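Local coordinates for protein 11S globulin subunit beta (Cucurbita maxima, PDB 2E9Q) that stores nitrogen and carbon in pumpkin seeds as an 11S globulin, a two-cupin subunit deposited here in its uncleaved proglobulin form, at residues A[124-129]-A[144-149]; A[130-135]-A[291-296]. All coordinates share one frame; numbering follows the deposited sequence. Where two conformers were deposited one is given.

How the contacts relate
Contact 1 joins 124-129 to 144-149 inside the N-terminal cupin domain; contact 2 joins 130-135 to 291-296, in the loop from strand 287-289, which closes the N-terminal sheet beside 135-139, to strand 298-300 of the C-terminal sheet. Their centres lie about 19 Å apart. Segment 130-135 continues from 124-129, then come 144-149 and 291-296, so the contacts interleave along the chain. Strands 129-132 and 145-149 both pair with strand 93-98, so one sheet is common to both, and F131 packs near M147 and Y148. The run 124-135 thus passes from a buried face met by the second subunit to the passage between the two cupin domains, where contact 2 touches no other chain.

Contact 1 (A[124-129]-A[144-149]); sequences QHQKIR and SHWMYN
W146 and Q126 make the direct polar link between 124-129 and 144-149. The indole NE1 donates to Q126 OE1 over 2.6 Å, and the N-H...O angle of 165° shows a nearly straight bond. OE1 lies at the indole edge, in the ring plane. Seen from the acceptor, the donor is tilted from the carbonyl plane, and the amide and ring planes stand 54° apart. Q126 CG sits between its own backbone N and carbonyl carbon (chi1 59°), and from there the extended side chain carries the amide across to the indole.

A water forms the second polar link. Q126 NE2 donates to it at 2.9 Å, and the water in turn donates to S144 O at 3.3 Å. Both ends of the amide are thus engaged. The indole N-H can only donate, so it settles that the oxygen faces W146; NE2 is left for the water.

These bonds join two parts of a cupin domain, whose core is an antiparallel beta-barrel. Strand 145-149 pairs with 74-81 and 93-98, while 126-128 is a connection between strands 123-125 and 129-132. The CA atoms of Q126 and H145, the nearest pair, are still 10.8 Å apart, so side chains rather than backbone pairing span the distance.

The apolar part is small. I128 CD1 touches the far end of the same indole, 4.0 Å from W146 CH2, again at the ring edge and near its plane. I128 CG1 lies beside the backbone N of its own residue, and CD1 runs on from it to the six-membered ring. L75 and P78 of strand 74-81 also pack on W146. From the second subunit, L420 packs on both Q126 and W146, and P421 on I128.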
ATOM      1  N   GLN A 124     -33.455  14.829  17.682  1.00 56.33           N
ATOM      2  CA  GLN A 124     -32.194  14.185  18.029  1.00 61.36           C
ATOM      3  C   GLN A 124     -31.341  14.136  16.759  1.00 51.43           C
ATOM      4  O   GLN A 124     -31.810  13.661  15.731  1.00 47.87           O
ATOM      5  CB  GLN A 124     -32.455  12.770  18.549  1.00 57.38           C
ATOM      6  CG  GLN A 124     -31.251  12.111  19.181  1.00 68.20           C
ATOM      7  CD  GLN A 124     -31.640  10.931  20.061  1.00 78.91           C
ATOM      8  OE1 GLN A 124     -32.113   9.901  19.571  1.00 74.73           O
ATOM      9  NE2 GLN A 124     -31.455  11.084  21.373  1.00 72.90           N
ATOM     10  N   HIS A 125     -30.101  14.618  16.834  1.00 53.08           N
ATOM     11  CA  HIS A 125     -29.225  14.642  15.661  1.00 53.05           C
ATOM     12  C   HIS A 125     -27.737  14.814  15.985  1.00 55.39           C
ATOM     13  O   HIS A 125     -27.345  15.033  17.129  1.00 49.14           O
ATOM     14  CB  HIS A 125     -29.631  15.795  14.758  1.00 45.91           C
ATOM     15  CG  HIS A 125     -29.445  17.126  15.406  1.00 46.21           C
ATOM     16  ND1 HIS A 125     -28.206  17.599  15.772  1.00 49.68           N
ATOM     17  CD2 HIS A 125     -30.339  18.047  15.830  1.00 51.97           C
ATOM     18  CE1 HIS A 125     -28.342  18.753  16.398  1.00 51.56           C
ATOM     19  NE2 HIS A 125     -29.628  19.048  16.446  1.00 54.92           N
ATOM     20  N   GLN A 126     -26.932  14.753  14.927  1.00 52.79           N
ATOM     21  CA  GLN A 126     -25.475  14.896  14.962  1.00 47.50           C
ATOM     22  C   GLN A 126     -25.052  16.260  15.472  1.00 39.91           C
ATOM     23  O   GLN A 126     -25.822  17.207  15.435  1.00 49.60           O
ATOM     24  CB  GLN A 126     -24.917  14.727  13.542  1.00 47.16           C
ATOM     25  CG  GLN A 126     -25.491  15.765  12.575  1.00 48.95           C
ATOM     26  CD  GLN A 126     -25.213  15.478  11.101  1.00 54.81           C
ATOM     27  OE1 GLN A 126     -25.916  15.979  10.226  1.00 52.44           O
ATOM     28  NE2 GLN A 126     -24.187  14.685  10.825  1.00 55.51           N
ATOM     29  N   LYS A 127     -23.814  16.359  15.935  1.00 41.76           N
ATOM     30  CA  LYS A 127     -23.279  17.622  16.414  1.00 46.27           C
ATOM     31  C   LYS A 127     -23.273  18.600  15.246  1.00 53.84           C
ATOM     32  O   LYS A 127     -23.034  18.207  14.107  1.00 57.21           O
ATOM     33  CB  LYS A 127     -21.844  17.433  16.915  1.00 49.14           C
ATOM     34  CG  LYS A 127     -21.097  18.724  17.200  1.00 54.56           C
ATOM     35  CD  LYS A 127     -19.611  18.467  17.448  1.00 67.40           C
ATOM     36  CE  LYS A 127     -19.370  17.698  18.739  1.00 76.35           C
ATOM     37  NZ  LYS A 127     -17.924  17.373  18.942  1.00 79.03           N
ATOM     38  N   ILE A 128     -23.546  19.866  15.527  1.00 53.61           N
ATOM     39  CA  ILE A 128     -23.540  20.887  14.495  1.00 55.56           C
ATOM     40  C   ILE A 128     -22.198  21.576  14.617  1.00 58.12           C
ATOM     41  O   ILE A 128     -21.934  22.275  15.595  1.00 63.32           O
ATOM     42  CB  ILE A 128     -24.671  21.910  14.697  1.00 58.90           C
ATOM     43  CG1 ILE A 128     -26.032  21.221  14.513  1.00 59.04           C
ATOM     44  CG2 ILE A 128     -24.510  23.069  13.721  1.00 48.96           C
ATOM     45  CD1 ILE A 128     -26.285  20.701  13.112  1.00 46.38           C
ATOM     46  N   ARG A 129     -21.358  21.376  13.611  1.00 55.62           N
ATOM     47  CA  ARG A 129     -20.007  21.916  13.594  1.00 45.47           C
ATOM     48  C   ARG A 129     -19.874  23.163  12.738  1.00 52.83           C
ATOM     49  O   ARG A 129     -20.083  23.123  11.527  1.00 58.36           O
ATOM     50  CB  ARG A 129     -19.042  20.840  13.110  0.50 51.14           C
ATOM     51  CG  ARG A 129     -19.429  19.462  13.606  0.50 50.79           C
ATOM     52  CD  ARG A 129     -18.328  18.452  13.429  0.50 51.88           C
ATOM     53  NE  ARG A 129     -18.821  17.111  13.721  0.50 57.63           N
ATOM     54  CZ  ARG A 129     -18.053  16.106  14.120  0.50 51.87           C
ATOM     55  NH1 ARG A 129     -16.750  16.295  14.280  0.50 53.90           N
ATOM     56  NH2 ARG A 129     -18.589  14.915  14.355  0.50 45.04           N
ATOM     57  N   SER A 144     -20.389  10.625   5.058  1.00 44.66           N
ATOM     58  CA  SER A 144     -21.253  11.625   4.438  1.00 50.67           C
ATOM     59  C   SER A 144     -21.173  12.926   5.213  1.00 47.37           C
ATOM     60  O   SER A 144     -21.007  12.932   6.430  1.00 49.78           O
ATOM     61  CB  SER A 144     -22.704  11.150   4.389  1.00 46.07           C
ATOM     62  OG  SER A 144     -23.257  11.091   5.692  1.00 66.24           O
ATOM     63  N   HIS A 145     -21.284  14.031   4.493  1.00 44.72           N
ATOM     64  CA  HIS A 145     -21.211  15.337   5.103  1.00 43.99           C
ATOM     65  C   HIS A 145     -22.032  16.308   4.294  1.00 49.71           C
ATOM     66  O   HIS A 145     -22.317  16.066   3.123  1.00 50.57           O
ATOM     67  CB  HIS A 145     -19.762  15.812   5.167  1.00 45.28           C
ATOM     68  CG  HIS A 145     -19.147  16.074   3.828  1.00 50.61           C
ATOM     69  ND1 HIS A 145     -18.625  17.302   3.479  1.00 49.99           N
ATOM     70  CD2 HIS A 145     -18.963  15.267   2.753  1.00 53.56           C
ATOM     71  CE1 HIS A 145     -18.150  17.240   2.247  1.00 57.70           C
ATOM     72  NE2 HIS A 145     -18.341  16.018   1.784  1.00 48.52           N
ATOM     73  N   TRP A 146     -22.426  17.402   4.934  1.00 45.60           N
ATOM     74  CA  TRP A 146     -23.210  18.443   4.287  1.00 50.39           C
ATOM     75  C   TRP A 146     -22.730  19.774   4.844  1.00 49.93           C
ATOM     76  O   TRP A 146     -22.277  19.851   5.989  1.00 57.67           O
ATOM     77  CB  TRP A 146     -24.706  18.259   4.563  1.00 44.41           C
ATOM     78  CG  TRP A 146     -25.059  18.184   6.023  1.00 55.35           C
ATOM     79  CD1 TRP A 146     -25.235  17.051   6.766  1.00 53.33           C
ATOM     80  CD2 TRP A 146     -25.276  19.289   6.920  1.00 49.67           C
ATOM     81  NE1 TRP A 146     -25.550  17.377   8.062  1.00 51.51           N
ATOM     82  CE2 TRP A 146     -25.584  18.741   8.187  1.00 48.52           C
ATOM     83  CE3 TRP A 146     -25.243  20.683   6.773  1.00 45.61           C
ATOM     84  CZ2 TRP A 146     -25.857  19.542   9.310  1.00 47.74           C
ATOM     85  CZ3 TRP A 146     -25.516  21.487   7.898  1.00 56.67           C
ATOM     86  CH2 TRP A 146     -25.821  20.905   9.148  1.00 41.76           C
ATOM     87  N   MET A 147     -22.796  20.817   4.031  1.00 45.11           N
ATOM     88  CA  MET A 147     -22.360  22.121   4.479  1.00 41.93           C
ATOM     89  C   MET A 147     -23.388  23.182   4.143  1.00 48.67           C
ATOM     90  O   MET A 147     -24.052  23.117   3.102  1.00 46.30           O
ATOM     91  CB  MET A 147     -21.008  22.463   3.857  0.50 42.52           C
ATOM     92  CG  MET A 147     -19.890  21.557   4.351  0.50 50.68           C
ATOM     93  SD  MET A 147     -18.306  21.874   3.586  0.50 52.15           S
ATOM     94  CE  MET A 147     -18.345  20.678   2.254  0.50 48.67           C
ATOM     95  N   TYR A 148     -23.524  24.139   5.056  1.00 47.36           N
ATOM     96  CA  TYR A 148     -24.475  25.222   4.926  1.00 40.88           C
ATOM     97  C   TYR A 148     -23.775  26.557   5.109  1.00 43.67           C
ATOM     98  O   TYR A 148     -22.911  26.706   5.967  1.00 51.61           O
ATOM     99  CB  TYR A 148     -25.573  25.069   5.978  1.00 49.25           C
ATOM    100  CG  TYR A 148     -26.481  26.269   6.097  1.00 49.25           C
ATOM    101  CD1 TYR A 148     -27.541  26.459   5.210  1.00 57.43           C
ATOM    102  CD2 TYR A 148     -26.263  27.232   7.080  1.00 60.83           C
ATOM    103  CE1 TYR A 148     -28.365  27.583   5.303  1.00 59.63           C
ATOM    104  CE2 TYR A 148     -27.077  28.362   7.181  1.00 56.44           C
ATOM    105  CZ  TYR A 148     -28.125  28.526   6.288  1.00 55.79           C
ATOM    106  OH  TYR A 148     -28.929  29.633   6.389  1.00 62.51           O
ATOM    107  N   ASN A 149     -24.152  27.524   4.290  1.00 44.74           N
ATOM    108  CA  ASN A 149     -23.580  28.854   4.366  1.00 51.60           C
ATOM    109  C   ASN A 149     -24.517  29.681   5.247  1.00 60.09           C
ATOM    110  O   ASN A 149     -25.709  29.799   4.954  1.00 51.94           O
ATOM    111  CB  ASN A 149     -23.498  29.464   2.963  1.00 45.78           C
ATOM    112  CG  ASN A 149     -22.861  30.838   2.958  1.00 52.80           C
ATOM    113  OD1 ASN A 149     -22.235  31.250   3.934  1.00 48.85           O
ATOM    114  ND2 ASN A 149     -23.005  31.554   1.840  1.00 48.07           N
TER
HETATM  115  O   HOH W   1     -23.655  13.917   8.058  1.00 54.52           O

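Contact 2 (A[130-135]-A[291-296]); sequences PFREGD and GRSERA. Unlike the reference sequence in segment 291-296: E294 (reference Val).
G134 and G291 bring the two backbones together, their CA atoms 4.0 Å apart with both residues glycine, where a type II turn from R132 to D135, in which G134 has a positive phi (103°) that suits glycine, meets a type I turn from G291 to E294.

R132 carries the side-chain contact. Its extended chain brings the guanidinium edge to S293, where R132 NH2 gives S293 OG a weak hydrogen bond of 3.2 Å, bent to 127°. E294, which differs from the reference sequence, is also near the guanidinium plane, but its OE2 is a long 4.0 Å from R132 NH2, with the carboxylate plane nearly perpendicular to that of the guanidinium. S293 OG donates to E294 OE2. Within 130-135 itself, D135 OD2 accepts from R132 N at 2.6 Å, while D135 OD1 lies out of the guanidinium plane as a charge-only partner of R132 NH1. A water also links the turns, accepting from R292 N and donating weakly to E133 O.

R132, D135 and E294 form a loose salt-bridge network next to the two apposed turns, at the junction of the two cupin domains characteristic of the bicupin 11S globulins.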
ATOM      1  N   PRO A 130     -19.535  24.294  13.364  1.00 52.75           N
ATOM      2  CA  PRO A 130     -19.373  25.551  12.641  1.00 50.44           C
ATOM      3  C   PRO A 130     -17.955  25.613  12.082  1.00 54.76           C
ATOM      4  O   PRO A 130     -17.065  24.913  12.558  1.00 50.22           O
ATOM      5  CB  PRO A 130     -19.609  26.593  13.726  1.00 61.54           C
ATOM      6  CG  PRO A 130     -18.987  25.936  14.933  1.00 57.57           C
ATOM      7  CD  PRO A 130     -19.487  24.514  14.824  1.00 57.87           C
ATOM      8  N   PHE A 131     -17.757  26.434  11.062  1.00 46.31           N
ATOM      9  CA  PHE A 131     -16.440  26.591  10.467  1.00 54.12           C
ATOM     10  C   PHE A 131     -16.386  27.969   9.842  1.00 48.84           C
ATOM     11  O   PHE A 131     -17.418  28.557   9.527  1.00 55.13           O
ATOM     12  CB  PHE A 131     -16.181  25.503   9.414  1.00 48.14           C
ATOM     13  CG  PHE A 131     -17.158  25.510   8.277  1.00 47.40           C
ATOM     14  CD1 PHE A 131     -17.034  26.428   7.242  1.00 47.92           C
ATOM     15  CD2 PHE A 131     -18.220  24.611   8.253  1.00 46.27           C
ATOM     16  CE1 PHE A 131     -17.958  26.449   6.205  1.00 54.37           C
ATOM     17  CE2 PHE A 131     -19.147  24.625   7.222  1.00 47.67           C
ATOM     18  CZ  PHE A 131     -19.019  25.544   6.197  1.00 56.68           C
ATOM     19  N   ARG A 132     -15.180  28.475   9.653  1.00 55.52           N
ATOM     20  CA  ARG A 132     -15.006  29.797   9.089  1.00 56.77           C
ATOM     21  C   ARG A 132     -13.753  29.851   8.230  1.00 55.35           C
ATOM     22  O   ARG A 132     -12.955  28.911   8.215  1.00 48.73           O
ATOM     23  CB  ARG A 132     -14.893  30.806  10.226  1.00 56.15           C
ATOM     24  CG  ARG A 132     -13.743  30.492  11.147  1.00 49.41           C
ATOM     25  CD  ARG A 132     -13.601  31.521  12.248  1.00 56.23           C
ATOM     26  NE  ARG A 132     -12.219  31.594  12.712  1.00 59.29           N
ATOM     27  CZ  ARG A 132     -11.529  30.562  13.180  1.00 57.92           C
ATOM     28  NH1 ARG A 132     -12.087  29.360  13.256  1.00 64.89           N
ATOM     29  NH2 ARG A 132     -10.267  30.730  13.549  1.00 60.89           N
ATOM     30  N   GLU A 133     -13.580  30.973   7.542  1.00 47.33           N
ATOM     31  CA  GLU A 133     -12.443  31.183   6.661  1.00 50.37           C
ATOM     32  C   GLU A 133     -11.102  30.830   7.290  1.00 50.00           C
ATOM     33  O   GLU A 133     -10.765  31.302   8.373  1.00 52.88           O
ATOM     34  CB  GLU A 133     -12.417  32.638   6.193  1.00 52.83           C
ATOM     35  CG  GLU A 133     -11.593  32.872   4.936  1.00 57.02           C
ATOM     36  CD  GLU A 133     -11.650  34.316   4.456  1.00 70.76           C
ATOM     37  OE1 GLU A 133     -12.768  34.877   4.360  1.00 63.79           O
ATOM     38  OE2 GLU A 133     -10.574  34.887   4.170  1.00 69.75           O
ATOM     39  N   GLY A 134     -10.333  29.997   6.598  1.00 49.11           N
ATOM     40  CA  GLY A 134      -9.037  29.612   7.112  1.00 38.63           C
ATOM     41  C   GLY A 134      -9.079  28.218   7.695  1.00 42.82           C
ATOM     42  O   GLY A 134      -8.044  27.631   8.022  1.00 45.66           O
ATOM     43  N   ASP A 135     -10.282  27.684   7.846  1.00 41.50           N
ATOM     44  CA  ASP A 135     -10.415  26.336   8.365  1.00 38.81           C
ATOM     45  C   ASP A 135     -10.074  25.310   7.293  1.00 46.58           C
ATOM     46  O   ASP A 135     -10.414  25.468   6.112  1.00 46.15           O
ATOM     47  CB  ASP A 135     -11.841  26.062   8.867  1.00 45.54           C
ATOM     48  CG  ASP A 135     -12.125  26.709  10.223  1.00 50.14           C
ATOM     49  OD1 ASP A 135     -11.161  27.035  10.945  1.00 41.78           O
ATOM     50  OD2 ASP A 135     -13.316  26.881  10.559  1.00 47.85           O
ATOM     51  N   GLY A 291      -5.411  29.678   8.989  1.00 52.52           N
ATOM     52  CA  GLY A 291      -5.517  31.020   8.451  1.00 55.10           C
ATOM     53  C   GLY A 291      -4.728  32.045   9.248  1.00 56.82           C
ATOM     54  O   GLY A 291      -3.861  31.705  10.052  1.00 48.78           O
ATOM     55  N   ARG A 292      -5.046  33.315   9.037  1.00 60.93           N
ATOM     56  CA  ARG A 292      -4.343  34.393   9.708  1.00 64.79           C
ATOM     57  C   ARG A 292      -4.596  34.526  11.208  1.00 62.67           C
ATOM     58  O   ARG A 292      -3.821  35.171  11.913  1.00 59.31           O
ATOM     59  CB  ARG A 292      -4.643  35.714   8.993  1.00 70.52           C
ATOM     60  CG  ARG A 292      -6.118  35.969   8.709  1.00 86.10           C
ATOM     61  CD  ARG A 292      -6.272  37.004   7.591  1.00 96.35           C
ATOM     62  NE  ARG A 292      -5.720  36.502   6.331  1.00107.34           N
ATOM     63  CZ  ARG A 292      -5.406  37.258   5.282  1.00108.20           C
ATOM     64  NH1 ARG A 292      -5.585  38.572   5.329  1.00104.15           N
ATOM     65  NH2 ARG A 292      -4.901  36.699   4.185  1.00105.95           N
ATOM     66  N   SER A 293      -5.658  33.905  11.705  1.00 62.86           N
ATOM     67  CA  SER A 293      -5.958  34.001  13.132  1.00 66.47           C
ATOM     68  C   SER A 293      -5.009  33.151  13.970  1.00 67.68           C
ATOM     69  O   SER A 293      -4.863  33.382  15.167  1.00 70.87           O
ATOM     70  CB  SER A 293      -7.387  33.550  13.423  1.00 66.67           C
ATOM     71  OG  SER A 293      -7.421  32.147  13.644  1.00 78.22           O
ATOM     72  N   GLU A 294      -4.368  32.162  13.358  1.00 61.00           N
ATOM     73  CA  GLU A 294      -3.461  31.316  14.122  1.00 55.87           C
ATOM     74  C   GLU A 294      -1.998  31.649  13.873  1.00 51.05           C
ATOM     75  O   GLU A 294      -1.666  32.457  13.007  1.00 53.28           O
ATOM     76  CB  GLU A 294      -3.732  29.844  13.816  1.00 47.93           C
ATOM     77  CG  GLU A 294      -5.200  29.465  13.968  1.00 58.14           C
ATOM     78  CD  GLU A 294      -5.752  29.771  15.361  1.00 70.82           C
ATOM     79  OE1 GLU A 294      -5.153  29.309  16.360  1.00 54.98           O
ATOM     80  OE2 GLU A 294      -6.786  30.469  15.452  1.00 63.85           O
ATOM     81  N   ARG A 295      -1.128  31.036  14.661  1.00 49.61           N
ATOM     82  CA  ARG A 295       0.300  31.262  14.542  1.00 59.43           C
ATOM     83  C   ARG A 295       0.854  30.366  13.440  1.00 58.52           C
ATOM     84  O   ARG A 295       0.333  29.277  13.201  1.00 54.23           O
ATOM     85  CB  ARG A 295       0.980  30.929  15.869  1.00 57.64           C
ATOM     86  CG  ARG A 295       2.485  30.999  15.849  1.00 61.54           C
ATOM     87  CD  ARG A 295       3.050  30.317  17.088  1.00 73.55           C
ATOM     88  NE  ARG A 295       4.507  30.351  17.105  1.00 80.76           N
ATOM     89  CZ  ARG A 295       5.223  31.450  17.310  1.00 84.75           C
ATOM     90  NH1 ARG A 295       4.613  32.609  17.522  1.00 90.93           N
ATOM     91  NH2 ARG A 295       6.548  31.391  17.296  1.00 89.35           N
ATOM     92  N   ALA A 296       1.900  30.830  12.766  1.00 53.32           N
ATOM     93  CA  ALA A 296       2.523  30.048  11.704  1.00 58.17           C
ATOM     94  C   ALA A 296       3.883  29.565  12.192  1.00 51.34           C
ATOM     95  O   ALA A 296       4.662  30.359  12.706  1.00 59.92           O
ATOM     96  CB  ALA A 296       2.687  30.908  10.454  1.00 61.68           C
TER
HETATM   97  O   HOH W   2      -8.134  33.397   7.885  1.00 43.76           O